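Local coordinates for protein shikimate kinase (Aquifex aeolicus, PDB 2PT5) that probably catalyses the ATP- and magnesium-dependent phosphorylation of the 3-hydroxyl group of shikimate, a step of chorismate biosynthesis, at residues E61-L66 with E84-F89; S18-S23 with N71-T76. All coordinates share one frame; numbering follows the deposited sequence.

Interaction 1 (E61-L66 with E84-F89); sequences EVLKDL and EEALNF
Phe89 and Lys64 meet with the aliphatic part of the lysine lying over one face of the phenylalanine ring. Lys64 CG sits 4.0 Å from the centroid of the Phe89 ring and 25° off the ring normal, which meets the geometry of a CH-pi contact, though displaced toward the rim. The next methylene continues across that rim, Lys64 CD being 3.6 Å from Phe89 CE1. Phe89 can reach the other helix because its CG is anti to the backbone N (chi1 172°), which carries the ring across the groove. The lysine chain then bends at its last torsion, and its ammonium end engages Phe60, one turn earlier on its own helix, in a cation-pi contact.

Leu63 supplies the buried side of the interface. Its CD2 is 4.1 Å from Ala86 CB and approaches the Phe89 ring obliquely, 4.3 Å from CD2 of that residue. No hydrogen bond joins the segments, so the contact rests on apolar packing. An alanine in place of Phe89 would probably leave the Lys64 methylenes without the ring face they lie on and open a gap beside Leu63 CD2.

The two helical segments run nearly parallel, 3° between their directions, yet their axes stay 11.1 Å apart; large side chains therefore span the groove. Such parallel helices, joined through strand 72-75, are characteristic of the layered alpha/beta architecture of P-loop kinases, here packed side by side on one face of the parallel sheet.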
loop_
_atom_site.group_PDB
_atom_site.type_symbol
_atom_site.label_atom_id
_atom_site.label_comp_id
_atom_site.label_asym_id
_atom_site.label_seq_id
_atom_site.Cartn_x
_atom_site.Cartn_y
_atom_site.Cartn_z
ATOM N N GLU A 61 13.770 -3.476 -0.580
ATOM C CA GLU A 61 14.698 -3.559 -1.704
ATOM C C GLU A 61 13.902 -3.475 -2.999
ATOM O O GLU A 61 14.263 -2.738 -3.923
ATOM C CB GLU A 61 15.462 -4.887 -1.686
ATOM C CG GLU A 61 16.203 -5.177 -2.994
ATOM C CD GLU A 61 16.763 -6.592 -3.078
ATOM O OE1 GLU A 61 17.254 -6.967 -4.165
ATOM O OE2 GLU A 61 16.715 -7.324 -2.064
ATOM N N VAL A 62 12.819 -4.242 -3.055
ATOM C CA VAL A 62 11.968 -4.270 -4.232
ATOM C C VAL A 62 11.380 -2.889 -4.498
ATOM O O VAL A 62 11.235 -2.478 -5.651
ATOM C CB VAL A 62 10.826 -5.299 -4.064
ATOM C CG1 VAL A 62 9.894 -5.242 -5.249
ATOM C CG2 VAL A 62 11.412 -6.701 -3.920
ATOM N N LEU A 63 11.044 -2.178 -3.425
ATOM C CA LEU A 63 10.475 -0.849 -3.556
ATOM C C LEU A 63 11.470 0.058 -4.256
ATOM O O LEU A 63 11.120 0.755 -5.214
ATOM C CB LEU A 63 10.138 -0.268 -2.183
ATOM C CG LEU A 63 9.653 1.180 -2.186
ATOM C CD1 LEU A 63 8.344 1.279 -2.970
ATOM C CD2 LEU A 63 9.460 1.662 -0.739
ATOM N N LYS A 64 12.712 0.051 -3.774
ATOM C CA LYS A 64 13.754 0.879 -4.364
ATOM C C LYS A 64 13.993 0.537 -5.835
ATOM O O LYS A 64 14.045 1.431 -6.678
ATOM C CB LYS A 64 15.068 0.740 -3.590
ATOM C CG LYS A 64 15.010 1.187 -2.140
ATOM C CD LYS A 64 16.379 1.698 -1.706
ATOM C CE LYS A 64 16.614 1.529 -0.213
ATOM N NZ LYS A 64 16.715 0.088 0.162
ATOM N N ASP A 65 14.129 -0.749 -6.143
ATOM C CA ASP A 65 14.351 -1.183 -7.524
ATOM C C ASP A 65 13.231 -0.690 -8.455
ATOM O O ASP A 65 13.487 -0.200 -9.561
ATOM C CB ASP A 65 14.450 -2.713 -7.586
ATOM C CG ASP A 65 15.700 -3.249 -6.897
ATOM O OD1 ASP A 65 15.929 -4.478 -6.946
ATOM O OD2 ASP A 65 16.454 -2.441 -6.308
ATOM N N LEU A 66 11.990 -0.829 -8.004
ATOM C CA LEU A 66 10.828 -0.377 -8.771
ATOM C C LEU A 66 10.873 1.146 -8.959
ATOM O O LEU A 66 10.430 1.678 -9.986
ATOM C CB LEU A 66 9.536 -0.770 -8.033
ATOM C CG LEU A 66 8.845 -2.116 -8.320
ATOM C CD1 LEU A 66 9.838 -3.251 -8.449
ATOM C CD2 LEU A 66 7.851 -2.402 -7.198
ATOM N N GLU A 84 8.177 3.986 8.293
ATOM C CA GLU A 84 8.589 5.369 8.104
ATOM C C GLU A 84 9.841 5.570 7.255
ATOM O O GLU A 84 9.935 6.539 6.500
ATOM C CB GLU A 84 8.733 6.056 9.463
ATOM C CG GLU A 84 7.379 6.312 10.118
ATOM C CD GLU A 84 7.468 7.214 11.326
ATOM O OE1 GLU A 84 7.647 6.693 12.448
ATOM O OE2 GLU A 84 7.363 8.447 11.142
ATOM N N GLU A 85 10.802 4.664 7.354
ATOM C CA GLU A 85 11.993 4.812 6.534
ATOM C C GLU A 85 11.552 4.704 5.073
ATOM O O GLU A 85 11.834 5.582 4.255
ATOM C CB GLU A 85 13.008 3.716 6.856
ATOM C CG GLU A 85 14.406 4.007 6.336
ATOM C CD GLU A 85 15.424 2.983 6.802
ATOM O OE1 GLU A 85 15.558 1.924 6.150
ATOM O OE2 GLU A 85 16.084 3.233 7.833
ATOM N N ALA A 86 10.854 3.618 4.755
ATOM C CA ALA A 86 10.366 3.391 3.404
ATOM C C ALA A 86 9.461 4.537 2.970
ATOM O O ALA A 86 9.457 4.924 1.801
ATOM C CB ALA A 86 9.608 2.067 3.333
ATOM N N LEU A 87 8.699 5.086 3.909
ATOM C CA LEU A 87 7.801 6.185 3.582
ATOM C C LEU A 87 8.598 7.441 3.238
ATOM O O LEU A 87 8.259 8.156 2.293
ATOM C CB LEU A 87 6.836 6.453 4.746
ATOM C CG LEU A 87 5.688 7.453 4.533
ATOM C CD1 LEU A 87 4.869 7.101 3.288
ATOM C CD2 LEU A 87 4.800 7.442 5.763
ATOM N N ASN A 88 9.659 7.710 3.997
ATOM C CA ASN A 88 10.482 8.884 3.723
ATOM C C ASN A 88 11.213 8.705 2.402
ATOM O O ASN A 88 11.427 9.668 1.667
ATOM C CB ASN A 88 11.470 9.132 4.859
ATOM C CG ASN A 88 10.820 9.818 6.039
ATOM O OD1 ASN A 88 10.156 10.845 5.880
ATOM N ND2 ASN A 88 11.005 9.260 7.230
ATOM N N PHE A 89 11.588 7.466 2.094
ATOM C CA PHE A 89 12.243 7.186 0.822
ATOM C C PHE A 89 11.239 7.537 -0.283
ATOM O O PHE A 89 11.570 8.227 -1.245
ATOM C CB PHE A 89 12.611 5.704 0.716
ATOM C CG PHE A 89 13.114 5.298 -0.647
ATOM C CD1 PHE A 89 14.470 5.372 -0.958
ATOM C CD2 PHE A 89 12.230 4.852 -1.624
ATOM C CE1 PHE A 89 14.937 5.006 -2.221
ATOM C CE2 PHE A 89 12.688 4.483 -2.894
ATOM C CZ PHE A 89 14.044 4.560 -3.191
#

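Interaction 2 (S18-S23 with N71-T76)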
loop_
_atom_site.group_PDB
_atom_site.type_symbol
_atom_site.label_atom_id
_atom_site.label_comp_id
_atom_site.label_asym_id
_atom_site.label_seq_id
_atom_site.Cartn_x
_atom_site.Cartn_y
_atom_site.Cartn_z
ATOM N N SER A 18 -4.093 0.217 -10.579
ATOM C CA SER A 18 -4.214 -0.162 -11.983
ATOM C C SER A 18 -5.017 0.881 -12.764
ATOM O O SER A 18 -4.588 1.329 -13.830
ATOM C CB SER A 18 -4.899 -1.528 -12.112
ATOM O OG SER A 18 -5.138 -1.849 -13.478
ATOM N N LEU A 19 -6.180 1.253 -12.234
ATOM C CA LEU A 19 -7.038 2.250 -12.869
ATOM C C LEU A 19 -6.265 3.561 -13.022
ATOM O O LEU A 19 -6.299 4.216 -14.066
ATOM C CB LEU A 19 -8.298 2.491 -12.019
ATOM C CG LEU A 19 -9.396 1.416 -11.957
ATOM C CD1 LEU A 19 -10.420 1.791 -10.901
ATOM C CD2 LEU A 19 -10.084 1.284 -13.312
ATOM N N LEU A 20 -5.563 3.938 -11.966
ATOM C CA LEU A 20 -4.784 5.159 -11.985
ATOM C C LEU A 20 -3.703 5.108 -13.067
ATOM O O LEU A 20 -3.584 6.034 -13.876
ATOM C CB LEU A 20 -4.132 5.381 -10.614
ATOM C CG LEU A 20 -3.415 6.708 -10.381
ATOM C CD1 LEU A 20 -4.377 7.870 -10.585
ATOM C CD2 LEU A 20 -2.865 6.729 -8.960
ATOM N N SER A 21 -2.924 4.030 -13.089
ATOM C CA SER A 21 -1.841 3.918 -14.063
ATOM C C SER A 21 -2.374 3.949 -15.488
ATOM O O SER A 21 -1.702 4.414 -16.414
ATOM C CB SER A 21 -1.041 2.633 -13.841
ATOM O OG SER A 21 -1.606 1.543 -14.543
ATOM N N ARG A 22 -3.591 3.454 -15.659
ATOM C CA ARG A 22 -4.206 3.430 -16.973
ATOM C C ARG A 22 -4.654 4.810 -17.440
ATOM O O ARG A 22 -4.583 5.112 -18.628
ATOM C CB ARG A 22 -5.380 2.448 -16.979
ATOM C CG ARG A 22 -4.909 1.018 -17.170
ATOM C CD ARG A 22 -6.068 0.063 -17.347
ATOM N NE ARG A 22 -6.487 -0.544 -16.090
ATOM C CZ ARG A 22 -7.631 -1.200 -15.934
ATOM N NH1 ARG A 22 -8.470 -1.317 -16.962
ATOM N NH2 ARG A 22 -7.922 -1.756 -14.760
ATOM N N SER A 23 -5.107 5.647 -16.509
ATOM C CA SER A 23 -5.547 6.995 -16.852
ATOM C C SER A 23 -4.370 7.953 -17.029
ATOM O O SER A 23 -4.530 9.030 -17.591
ATOM C CB SER A 23 -6.456 7.549 -15.763
ATOM O OG SER A 23 -5.707 7.778 -14.589
ATOM N N ASN A 71 8.426 7.026 -14.164
ATOM C CA ASN A 71 6.978 7.102 -14.282
ATOM C C ASN A 71 6.396 5.747 -13.919
ATOM O O ASN A 71 6.588 4.761 -14.640
ATOM C CB ASN A 71 6.608 7.485 -15.708
ATOM C CG ASN A 71 7.275 8.770 -16.146
ATOM O OD1 ASN A 71 6.924 9.854 -15.678
ATOM N ND2 ASN A 71 8.261 8.656 -17.031
ATOM N N VAL A 72 5.677 5.696 -12.802
ATOM C CA VAL A 72 5.116 4.435 -12.344
ATOM C C VAL A 72 4.220 4.645 -11.126
ATOM O O VAL A 72 4.392 5.610 -10.370
ATOM C CB VAL A 72 6.266 3.465 -11.953
ATOM C CG1 VAL A 72 6.964 3.982 -10.693
ATOM C CG2 VAL A 72 5.743 2.045 -11.758
ATOM N N VAL A 73 3.245 3.756 -10.963
ATOM C CA VAL A 73 2.357 3.795 -9.811
ATOM C C VAL A 73 2.722 2.525 -9.075
ATOM O O VAL A 73 2.681 1.426 -9.648
ATOM C CB VAL A 73 0.881 3.725 -10.205
ATOM C CG1 VAL A 73 0.013 3.669 -8.950
ATOM C CG2 VAL A 73 0.512 4.924 -11.058
ATOM N N ILE A 74 3.106 2.671 -7.814
ATOM C CA ILE A 74 3.497 1.528 -7.006
ATOM C C ILE A 74 2.601 1.407 -5.783
ATOM O O ILE A 74 2.510 2.350 -4.994
ATOM C CB ILE A 74 4.949 1.685 -6.520
ATOM C CG1 ILE A 74 5.903 1.683 -7.714
ATOM C CG2 ILE A 74 5.301 0.582 -5.551
ATOM C CD1 ILE A 74 7.291 2.186 -7.357
ATOM N N SER A 75 1.931 0.261 -5.641
ATOM C CA SER A 75 1.084 0.006 -4.481
ATOM C C SER A 75 2.006 -0.707 -3.493
ATOM O O SER A 75 2.863 -1.493 -3.898
ATOM C CB SER A 75 -0.112 -0.890 -4.846
ATOM O OG SER A 75 0.317 -2.121 -5.410
ATOM N N THR A 76 1.850 -0.412 -2.208
ATOM C CA THR A 76 2.700 -1.009 -1.180
ATOM C C THR A 76 1.925 -1.942 -0.250
ATOM O O THR A 76 0.697 -1.897 -0.190
ATOM C CB THR A 76 3.374 0.094 -0.336
ATOM O OG1 THR A 76 2.365 0.873 0.322
ATOM C CG2 THR A 76 4.201 1.020 -1.225
#
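This is a buried, apolar helix-on-sheet contact in which helix 13-24, the helix that follows the probable P-loop, lies against strand 72-75 of the central parallel sheet. The evidence is the placement of Val73, whose CA-CB bond points at the helix and whose two methyls touch two consecutive helix residues. Val73 CG2 meets the serine, 3.9 Å from Ser21 CB, while Val73 CG1 lies 4.2 Å from Leu20 CD2. The branches are divided by chi1: with CG1 anti to the backbone N (176°), CG2 falls anti to the carbonyl carbon, and each methyl has its own neighbour. The backbones come close as well, since Ser21 CA and Val73 CA are 6.0 Å apart, an approach compatible with the small serine at this point of the helix.

Ser21 meets the valine through carbon, its hydroxyl being turned back to the helix. Ser21 OG donates to Ser18 O at 3.1 Å, and Ser18 O also accepts from Arg22 N, both donors arriving from the same face of the carbonyl plane. The hydroxyl of this buried serine thus finds its acceptor within the helix itself. Farther from the strand, Arg22 grips Ser18 OG side-on with NE and NH2, the latter at 3.1 Å, although the oxygen lies 18-19° out of the guanidinium plane.

Around the contact, Phe28 of strand 28-30 touches both Ser21 and Val73, and Ile3 of strand 2-6 touches Leu20. These strands flank 72-75 in the sheet. Leu158 of helix 150-162 packs against Leu20 as well, so helix 13-24 lies against the sheet with helix 150-162 as a neighbour.

Overall arrangement
Interactions 1 and 2 lie on opposite faces of strand 72-75, their centres 16 Å apart. The strand connects them: Val73 faces helix 13-24, whereas Ile74 packs against helix 52-66, with Ile74 CD1 3.8 Å from Leu66 CB and Ile74 CG2 4.1 Å from Leu63 CD1. Both contacts stand back from the predicted ligand sites. In interaction 1 the side chain of Leu63 is about 9 Å from that of Asp32, a predicted substrate-binding residue; in interaction 2 that of Val73 is about 8 Å from that of Lys13, predicted to bind ATP. Beyond the strand, Thr76 O accepts a hydrogen bond from Lys13 NZ, linking this sheet element directly to the probable nucleotide site.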